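Long-range contacts in coronin (Toxoplasma gondii, PDB 4OZU), which probably binds actin filaments as a member of the WD-repeat coronin family, and is represented here by its WD40 beta-propeller domain: residues 9-14 with 296-301; 270-275 with 285-290; 275-280 with 366-371. All blocks are in the same frame, centred on the assembly; numbering follows the deposited sequence.

Interaction 1: 9-14 with 296-301; sequences VPLIKN and QYHGGT
Q296 reaches from its strand to the backbone of P10 and I12. Its CB leaves the strand toward segment 9-14, and with CG anti to the backbone N (chi1 -168°) the extended chain carries the carboxamide to the other backbone. Q296 NE2 donates to P10 O at 2.8 Å, close to the carbonyl plane of P10 and with an N-H...O angle of 148°. Q296 OE1 accepts from I12 N at 2.9 Å, in a straighter bond of 167°, with the donor tilted from the carbonyl plane of the amide. Glutamine suits the place because one flat group offers both a donor and an acceptor; NE2 also donates to T279 O. I12 CG1 packs 3.7 Å from Q296 NE2, its chain crossing that of Q296 at about a right angle. The H298 ring carries L11 CA over one face in a CH-pi contact, 4.2 Å from the ring centroid. L11 CD1 lies 3.7 Å from H298 CD2, while V9 O is in the ring plane at CE1. The N-terminal loop before strand 16-25 thus covers the end of strand 291-298 in a beta-propeller blade, with I12 and Q296 packed on M281 of strand 281-286 and Q296 touching V305 of strand 301-309.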
loop_
_atom_site.group_PDB
_atom_site.type_symbol
_atom_site.label_atom_id
_atom_site.label_comp_id
_atom_site.label_asym_id
_atom_site.label_seq_id
_atom_site.Cartn_x
_atom_site.Cartn_y
_atom_site.Cartn_z
ATOM N N VAL A 9 21.907 -0.337 2.635
ATOM C CA VAL A 9 20.808 0.510 3.080
ATOM C C VAL A 9 21.355 1.754 3.793
ATOM O O VAL A 9 22.106 1.632 4.757
ATOM C CB VAL A 9 19.854 -0.255 4.026
ATOM C CG1 VAL A 9 18.752 0.661 4.543
ATOM C CG2 VAL A 9 19.246 -1.457 3.309
ATOM N N PRO A 10 20.983 2.953 3.321
ATOM C CA PRO A 10 21.528 4.171 3.931
ATOM C C PRO A 10 20.874 4.536 5.254
ATOM O O PRO A 10 19.684 4.280 5.453
ATOM C CB PRO A 10 21.228 5.247 2.886
ATOM C CG PRO A 10 19.997 4.768 2.215
ATOM C CD PRO A 10 20.083 3.261 2.195
ATOM N N LEU A 11 21.657 5.128 6.148
ATOM C CA LEU A 11 21.113 5.767 7.329
ATOM C C LEU A 11 20.573 7.113 6.891
ATOM O O LEU A 11 21.288 7.886 6.249
ATOM C CB LEU A 11 22.179 5.942 8.414
ATOM C CG LEU A 11 21.733 6.749 9.636
ATOM C CD1 LEU A 11 20.713 5.968 10.448
ATOM C CD2 LEU A 11 22.929 7.135 10.486
ATOM N N ILE A 12 19.318 7.389 7.225
ATOM C CA ILE A 12 18.683 8.633 6.812
ATOM C C ILE A 12 18.227 9.421 8.030
ATOM O O ILE A 12 17.196 9.122 8.623
ATOM C CB ILE A 12 17.492 8.374 5.879
ATOM C CG1 ILE A 12 17.967 7.618 4.635
ATOM C CG2 ILE A 12 16.832 9.696 5.482
ATOM C CD1 ILE A 12 16.859 7.126 3.730
ATOM N N LYS A 13 19.015 10.434 8.390
ATOM C CA LYS A 13 18.700 11.294 9.520
ATOM C C LYS A 13 17.911 12.520 9.088
ATOM O O LYS A 13 17.250 13.161 9.901
ATOM C CB LYS A 13 19.983 11.736 10.225
ATOM C CG LYS A 13 20.616 10.669 11.102
ATOM C CD LYS A 13 21.825 11.228 11.832
ATOM C CE LYS A 13 22.295 10.304 12.939
ATOM N NZ LYS A 13 23.421 10.906 13.707
ATOM N N ASN A 14 17.991 12.836 7.799
ATOM C CA ASN A 14 17.370 14.031 7.246
ATOM C C ASN A 14 16.569 13.681 6.011
ATOM O O ASN A 14 17.081 13.060 5.084
ATOM C CB ASN A 14 18.428 15.076 6.894
ATOM C CG ASN A 14 19.361 15.371 8.046
ATOM O OD1 ASN A 14 20.528 14.977 8.032
ATOM N ND2 ASN A 14 18.853 16.071 9.051
ATOM N N GLN A 296 12.525 6.313 10.323
ATOM C CA GLN A 296 13.318 5.285 9.659
ATOM C C GLN A 296 13.504 4.092 10.564
ATOM O O GLN A 296 13.924 4.230 11.707
ATOM C CB GLN A 296 14.690 5.790 9.222
ATOM C CG GLN A 296 15.351 4.783 8.287
ATOM C CD GLN A 296 16.773 5.120 7.914
ATOM O OE1 GLN A 296 17.511 5.734 8.687
ATOM N NE2 GLN A 296 17.175 4.703 6.715
ATOM N N TYR A 297 13.188 2.922 10.021
ATOM C CA TYR A 297 13.490 1.650 10.655
ATOM C C TYR A 297 14.847 1.217 10.129
ATOM O O TYR A 297 14.983 0.880 8.955
ATOM C CB TYR A 297 12.404 0.628 10.338
ATOM C CG TYR A 297 12.476 -0.687 11.088
ATOM C CD1 TYR A 297 12.714 -0.727 12.451
ATOM C CD2 TYR A 297 12.234 -1.887 10.430
ATOM C CE1 TYR A 297 12.756 -1.935 13.132
ATOM C CE2 TYR A 297 12.275 -3.090 11.097
ATOM C CZ TYR A 297 12.529 -3.109 12.444
ATOM O OH TYR A 297 12.554 -4.313 13.102
ATOM N N HIS A 298 15.853 1.268 10.994
ATOM C CA HIS A 298 17.233 1.035 10.590
ATOM C C HIS A 298 17.975 0.334 11.709
ATOM O O HIS A 298 17.896 0.748 12.865
ATOM C CB HIS A 298 17.918 2.358 10.243
ATOM C CG HIS A 298 19.284 2.200 9.649
ATOM N ND1 HIS A 298 19.487 1.938 8.309
ATOM C CD2 HIS A 298 20.516 2.273 10.209
ATOM C CE1 HIS A 298 20.785 1.854 8.072
ATOM N NE2 HIS A 298 21.430 2.055 9.205
ATOM N N GLY A 299 18.687 -0.733 11.371
ATOM C CA GLY A 299 19.437 -1.473 12.366
ATOM C C GLY A 299 18.544 -2.047 13.450
ATOM O O GLY A 299 18.995 -2.276 14.567
ATOM N N GLY A 300 17.273 -2.269 13.121
ATOM C CA GLY A 300 16.326 -2.838 14.066
ATOM C C GLY A 300 15.730 -1.818 15.020
ATOM O O GLY A 300 14.976 -2.175 15.928
ATOM N N THR A 301 16.064 -0.548 14.805
ATOM C CA THR A 301 15.599 0.542 15.656
ATOM C C THR A 301 14.752 1.513 14.851
ATOM O O THR A 301 15.088 1.823 13.707
ATOM C CB THR A 301 16.779 1.322 16.279
ATOM O OG1 THR A 301 17.675 0.412 16.924
ATOM C CG2 THR A 301 16.278 2.339 17.290
#

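Interaction 2: 270-275 with 285-290; sequences PLYPIF and CGKGDS
Y272 and C285 form an antiparallel hydrogen-bonded pair, and their two backbone bonds are the direct hydrogen bonds between the segments. Y272 N donates to C285 O at 2.7 Å and C285 N to Y272 O at 2.9 Å, both with N-H...O angles of 163°. Two CA-H...O contacts accompany them, L271 CA to C285 O at 3.6 Å and G286 CA to P270 O at 3.5 Å. One water bridges P270 O, to which it donates, and K287 N, from which it accepts. Van der Waals packing differs on the two faces. L271 CD2 lies 3.5 Å from G286 N; glycine suits this place, because L271 CD2 and the D289 carboxylate occupy the side a side chain would take. On the face of Y272 and C285, the tyrosine ring has C285 O at its edge, and K287 CD comes to 3.9 Å from Y272 CE2, the side chains crossing obliquely. The charged ends turn outward: K287 NZ donates to S36 O, and D289 OD2 makes a salt bridge with R245. C285 can pair in a disulfide with C292 of the next strand, though it was modelled in two conformers. Backbone bonds thus set the register of this blade hairpin, while outlying polar bonds, and the disulfide where formed, tie it down.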
loop_
_atom_site.group_PDB
_atom_site.type_symbol
_atom_site.label_atom_id
_atom_site.label_comp_id
_atom_site.label_asym_id
_atom_site.label_seq_id
_atom_site.Cartn_x
_atom_site.Cartn_y
_atom_site.Cartn_z
ATOM N N PRO A 270 -7.502 6.835 12.132
ATOM C CA PRO A 270 -6.580 5.702 12.032
ATOM C C PRO A 270 -5.413 6.035 11.112
ATOM O O PRO A 270 -5.577 6.780 10.142
ATOM C CB PRO A 270 -7.450 4.582 11.456
ATOM C CG PRO A 270 -8.830 4.927 11.882
ATOM C CD PRO A 270 -8.899 6.430 11.895
ATOM N N LEU A 271 -4.243 5.516 11.451
ATOM C CA LEU A 271 -3.030 5.788 10.695
ATOM C C LEU A 271 -2.664 4.621 9.789
ATOM O O LEU A 271 -2.537 3.482 10.241
ATOM C CB LEU A 271 -1.869 6.098 11.641
ATOM C CG LEU A 271 -1.975 7.431 12.390
ATOM C CD1 LEU A 271 -0.961 7.498 13.516
ATOM C CD2 LEU A 271 -1.806 8.611 11.449
ATOM N N TYR A 272 -2.523 4.923 8.503
ATOM C CA TYR A 272 -2.034 3.967 7.519
ATOM C C TYR A 272 -0.517 3.998 7.495
ATOM O O TYR A 272 0.071 5.046 7.207
ATOM C CB TYR A 272 -2.593 4.285 6.129
ATOM C CG TYR A 272 -4.072 4.014 6.034
ATOM C CD1 TYR A 272 -4.539 2.757 5.669
ATOM C CD2 TYR A 272 -5.003 4.999 6.342
ATOM C CE1 TYR A 272 -5.890 2.492 5.601
ATOM C CE2 TYR A 272 -6.361 4.741 6.271
ATOM C CZ TYR A 272 -6.794 3.481 5.906
ATOM O OH TYR A 272 -8.133 3.208 5.835
ATOM N N PRO A 273 0.125 2.865 7.817
ATOM C CA PRO A 273 1.582 2.769 7.714
ATOM C C PRO A 273 2.027 2.379 6.311
ATOM O O PRO A 273 1.475 1.444 5.728
ATOM C CB PRO A 273 1.928 1.675 8.726
ATOM C CG PRO A 273 0.745 0.766 8.686
ATOM C CD PRO A 273 -0.456 1.642 8.404
ATOM N N ILE A 274 3.010 3.109 5.781
ATOM C CA ILE A 274 3.609 2.820 4.482
ATOM C C ILE A 274 5.100 2.580 4.660
ATOM O O ILE A 274 5.822 3.479 5.101
ATOM C CB ILE A 274 3.395 3.981 3.488
ATOM C CG1 ILE A 274 1.898 4.266 3.306
ATOM C CG2 ILE A 274 4.061 3.685 2.156
ATOM C CD1 ILE A 274 1.094 3.103 2.756
ATOM N N PHE A 275 5.559 1.376 4.323
ATOM C CA PHE A 275 6.966 1.021 4.476
ATOM C C PHE A 275 7.707 1.009 3.146
ATOM O O PHE A 275 7.291 0.353 2.192
ATOM C CB PHE A 275 7.099 -0.348 5.146
ATOM C CG PHE A 275 8.506 -0.694 5.573
ATOM C CD1 PHE A 275 9.253 0.179 6.350
ATOM C CD2 PHE A 275 9.065 -1.916 5.229
ATOM C CE1 PHE A 275 10.529 -0.156 6.761
ATOM C CE2 PHE A 275 10.344 -2.255 5.635
ATOM C CZ PHE A 275 11.074 -1.380 6.402
ATOM N N CYS A 285 0.180 7.868 7.877
ATOM C CA CYS A 285 -0.714 8.843 7.274
ATOM C C CYS A 285 -2.154 8.602 7.705
ATOM O O CYS A 285 -2.666 7.491 7.574
ATOM C CB CYS A 285 -0.611 8.767 5.751
ATOM S SG CYS A 285 1.091 8.696 5.141
ATOM N N GLY A 286 -2.799 9.644 8.218
ATOM C CA GLY A 286 -4.204 9.569 8.573
ATOM C C GLY A 286 -5.077 10.350 7.613
ATOM O O GLY A 286 -4.844 11.535 7.378
ATOM N N LYS A 287 -6.090 9.697 7.053
ATOM C CA LYS A 287 -7.069 10.405 6.234
ATOM C C LYS A 287 -7.778 11.443 7.090
ATOM O O LYS A 287 -8.227 11.145 8.201
ATOM C CB LYS A 287 -8.084 9.438 5.629
ATOM C CG LYS A 287 -7.483 8.415 4.688
ATOM C CD LYS A 287 -8.505 7.356 4.321
ATOM C CE LYS A 287 -8.585 7.168 2.822
ATOM N NZ LYS A 287 -9.683 6.246 2.435
ATOM N N GLY A 288 -7.874 12.664 6.576
ATOM C CA GLY A 288 -8.471 13.758 7.314
ATOM C C GLY A 288 -7.443 14.611 8.037
ATOM O O GLY A 288 -7.734 15.755 8.398
ATOM N N ASP A 289 -6.252 14.058 8.257
ATOM C CA ASP A 289 -5.146 14.806 8.851
ATOM C C ASP A 289 -4.529 15.716 7.802
ATOM O O ASP A 289 -4.514 15.379 6.618
ATOM C CB ASP A 289 -4.065 13.873 9.414
ATOM C CG ASP A 289 -4.528 13.087 10.632
ATOM O OD1 ASP A 289 -5.591 13.425 11.199
ATOM O OD2 ASP A 289 -3.811 12.149 11.039
ATOM N N SER A 290 -4.013 16.863 8.233
ATOM C CA SER A 290 -3.325 17.770 7.323
ATOM C C SER A 290 -1.809 17.545 7.333
ATOM O O SER A 290 -1.074 18.226 6.611
ATOM C CB SER A 290 -3.643 19.229 7.673
ATOM O OG SER A 290 -3.235 19.541 8.992
HETATM O O HOH W 1 -7.493 7.345 8.208
#

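Interaction 3: 275-280 with 366-371; sequences FDETTG and PAPDVE
T278 and E277 meet the ring of P368 through its CD and CG atoms. T278 OG1 lies 3.4 Å from P368 CD, while E277 OE2 approaches the same carbon at 3.5 Å and also touches CG. T278 CG2, anti to the backbone N (chi1 -43° for OG1), faces the backbone before the ring, 3.7 Å from P366 O. Threonine suits this site by offering a methyl to one part of segment 366-371 and a hydroxyl to another. T278 OG1 donates to E277 OE2 at 2.8 Å, on the anti side of the carboxylate and 17° from its plane, which brings both oxygens to the proline. E277 folds back to reach it, bent at chi2 (88°). In the next shell, D276 shapes the loop: D276 OD1 accepts from T278 N at 2.9 Å, an Asx turn, and OD2 accepts from T279 OG1, whose oxygen stands above the carboxylate plane. Farther out, E277 OE1 forms a salt bridge with R389, which also donates to P366 O. The loop between blade strands 271-275 and 281-286 thus packs on strand 367-368 of the C-terminal segment by van der Waals contact of oxygens against carbons, in both directions, and R389, bound to both segments, probably balances the buried carboxylate.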
loop_
_atom_site.group_PDB
_atom_site.type_symbol
_atom_site.label_atom_id
_atom_site.label_comp_id
_atom_site.label_asym_id
_atom_site.label_seq_id
_atom_site.Cartn_x
_atom_site.Cartn_y
_atom_site.Cartn_z
ATOM N N PHE A 275 5.559 1.376 4.323
ATOM C CA PHE A 275 6.966 1.021 4.476
ATOM C C PHE A 275 7.707 1.009 3.146
ATOM O O PHE A 275 7.291 0.353 2.192
ATOM C CB PHE A 275 7.099 -0.348 5.146
ATOM C CG PHE A 275 8.506 -0.694 5.573
ATOM C CD1 PHE A 275 9.253 0.179 6.350
ATOM C CD2 PHE A 275 9.065 -1.916 5.229
ATOM C CE1 PHE A 275 10.529 -0.156 6.761
ATOM C CE2 PHE A 275 10.344 -2.255 5.635
ATOM C CZ PHE A 275 11.074 -1.380 6.402
ATOM N N ASP A 276 8.801 1.761 3.106
ATOM C CA ASP A 276 9.778 1.704 2.026
ATOM C C ASP A 276 10.786 0.634 2.424
ATOM O O ASP A 276 11.685 0.881 3.221
ATOM C CB ASP A 276 10.437 3.077 1.827
ATOM C CG ASP A 276 11.600 3.062 0.828
ATOM O OD1 ASP A 276 11.989 1.974 0.346
ATOM O OD2 ASP A 276 12.152 4.165 0.547
ATOM N N GLU A 277 10.617 -0.564 1.875
ATOM C CA GLU A 277 11.406 -1.718 2.288
ATOM C C GLU A 277 12.876 -1.560 1.914
ATOM O O GLU A 277 13.733 -2.277 2.428
ATOM C CB GLU A 277 10.849 -2.995 1.654
ATOM C CG GLU A 277 11.141 -3.132 0.157
ATOM C CD GLU A 277 12.480 -3.801 -0.121
ATOM O OE1 GLU A 277 12.748 -4.874 0.466
ATOM O OE2 GLU A 277 13.265 -3.254 -0.928
ATOM N N THR A 278 13.152 -0.632 1.005
ATOM C CA THR A 278 14.488 -0.476 0.445
ATOM C C THR A 278 15.375 0.444 1.289
ATOM O O THR A 278 16.578 0.206 1.399
ATOM C CB THR A 278 14.415 0.067 -1.000
ATOM O OG1 THR A 278 13.366 -0.610 -1.714
ATOM C CG2 THR A 278 15.741 -0.145 -1.721
ATOM N N THR A 279 14.783 1.478 1.887
ATOM C CA THR A 279 15.524 2.409 2.742
ATOM C C THR A 279 15.158 2.295 4.218
ATOM O O THR A 279 15.913 2.748 5.083
ATOM C CB THR A 279 15.299 3.879 2.334
ATOM O OG1 THR A 279 13.933 4.236 2.567
ATOM C CG2 THR A 279 15.661 4.115 0.869
ATOM N N GLY A 280 14.001 1.710 4.506
ATOM C CA GLY A 280 13.511 1.638 5.869
ATOM C C GLY A 280 12.643 2.812 6.296
ATOM O O GLY A 280 12.219 2.881 7.449
ATOM N N PRO A 366 19.498 -1.760 -4.344
ATOM C CA PRO A 366 18.701 -2.501 -5.328
ATOM C C PRO A 366 17.219 -2.510 -4.952
ATOM O O PRO A 366 16.852 -2.939 -3.857
ATOM C CB PRO A 366 19.306 -3.902 -5.282
ATOM C CG PRO A 366 20.708 -3.689 -4.792
ATOM C CD PRO A 366 20.613 -2.564 -3.817
ATOM N N ALA A 367 16.388 -2.009 -5.859
ATOM C CA ALA A 367 14.970 -1.805 -5.589
ATOM C C ALA A 367 14.162 -3.003 -6.059
ATOM O O ALA A 367 14.590 -3.709 -6.969
ATOM C CB ALA A 367 14.491 -0.553 -6.274
ATOM N N PRO A 368 12.993 -3.240 -5.442
ATOM C CA PRO A 368 12.142 -4.320 -5.950
ATOM C C PRO A 368 11.881 -4.162 -7.439
ATOM O O PRO A 368 11.459 -3.087 -7.866
ATOM C CB PRO A 368 10.847 -4.165 -5.142
ATOM C CG PRO A 368 11.269 -3.485 -3.879
ATOM C CD PRO A 368 12.395 -2.563 -4.274
ATOM N N ASP A 369 12.153 -5.212 -8.209
ATOM C CA ASP A 369 11.961 -5.175 -9.652
ATOM C C ASP A 369 10.556 -5.597 -10.057
ATOM O O ASP A 369 9.804 -6.141 -9.255
ATOM C CB ASP A 369 12.975 -6.079 -10.343
ATOM C CG ASP A 369 13.280 -5.642 -11.775
ATOM O OD1 ASP A 369 12.671 -4.658 -12.264
ATOM O OD2 ASP A 369 14.132 -6.292 -12.414
ATOM N N VAL A 370 10.222 -5.351 -11.317
ATOM C CA VAL A 370 8.910 -5.705 -11.845
ATOM C C VAL A 370 8.940 -7.109 -12.456
ATOM O O VAL A 370 8.297 -7.369 -13.473
ATOM C CB VAL A 370 8.436 -4.671 -12.892
ATOM C CG1 VAL A 370 8.199 -3.322 -12.217
ATOM C CG2 VAL A 370 9.442 -4.530 -14.036
ATOM N N GLU A 371 9.696 -8.001 -11.817
ATOM C CA GLU A 371 9.774 -9.411 -12.203
ATOM C C GLU A 371 9.447 -10.279 -11.002
ATOM O O GLU A 371 10.071 -10.126 -9.953
ATOM C CB GLU A 371 11.170 -9.786 -12.703
ATOM C CG GLU A 371 11.604 -9.183 -14.001
ATOM C CD GLU A 371 13.018 -9.597 -14.348
ATOM O OE1 GLU A 371 13.474 -10.648 -13.845
ATOM O OE2 GLU A 371 13.683 -8.868 -15.105
#

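In the fold
All three contacts involve the blade made of strands 271-275, 281-286, 291-298 and 301-309. Interaction 2 is internal to it, held by one firm antiparallel backbone pair, its centre about 11 Å from that of the chain. Interactions 1 and 3 instead bring distant segments against the blade's loops and strand ends; the first lies farthest out, about 20 Å from the chain centre. Interactions 1 and 2 are partly buried, the third is buried. Their chemistry follows: a side-chain amide reads the loop backbone in interaction 1, while carbon-oxygen packing with ionic support marks interaction 3. These two touch directly, Y297 N lying 2.7 Å from G280 O. Segments 270-275 and 275-280 share F275, whose ring packs on Y297 of interaction 1.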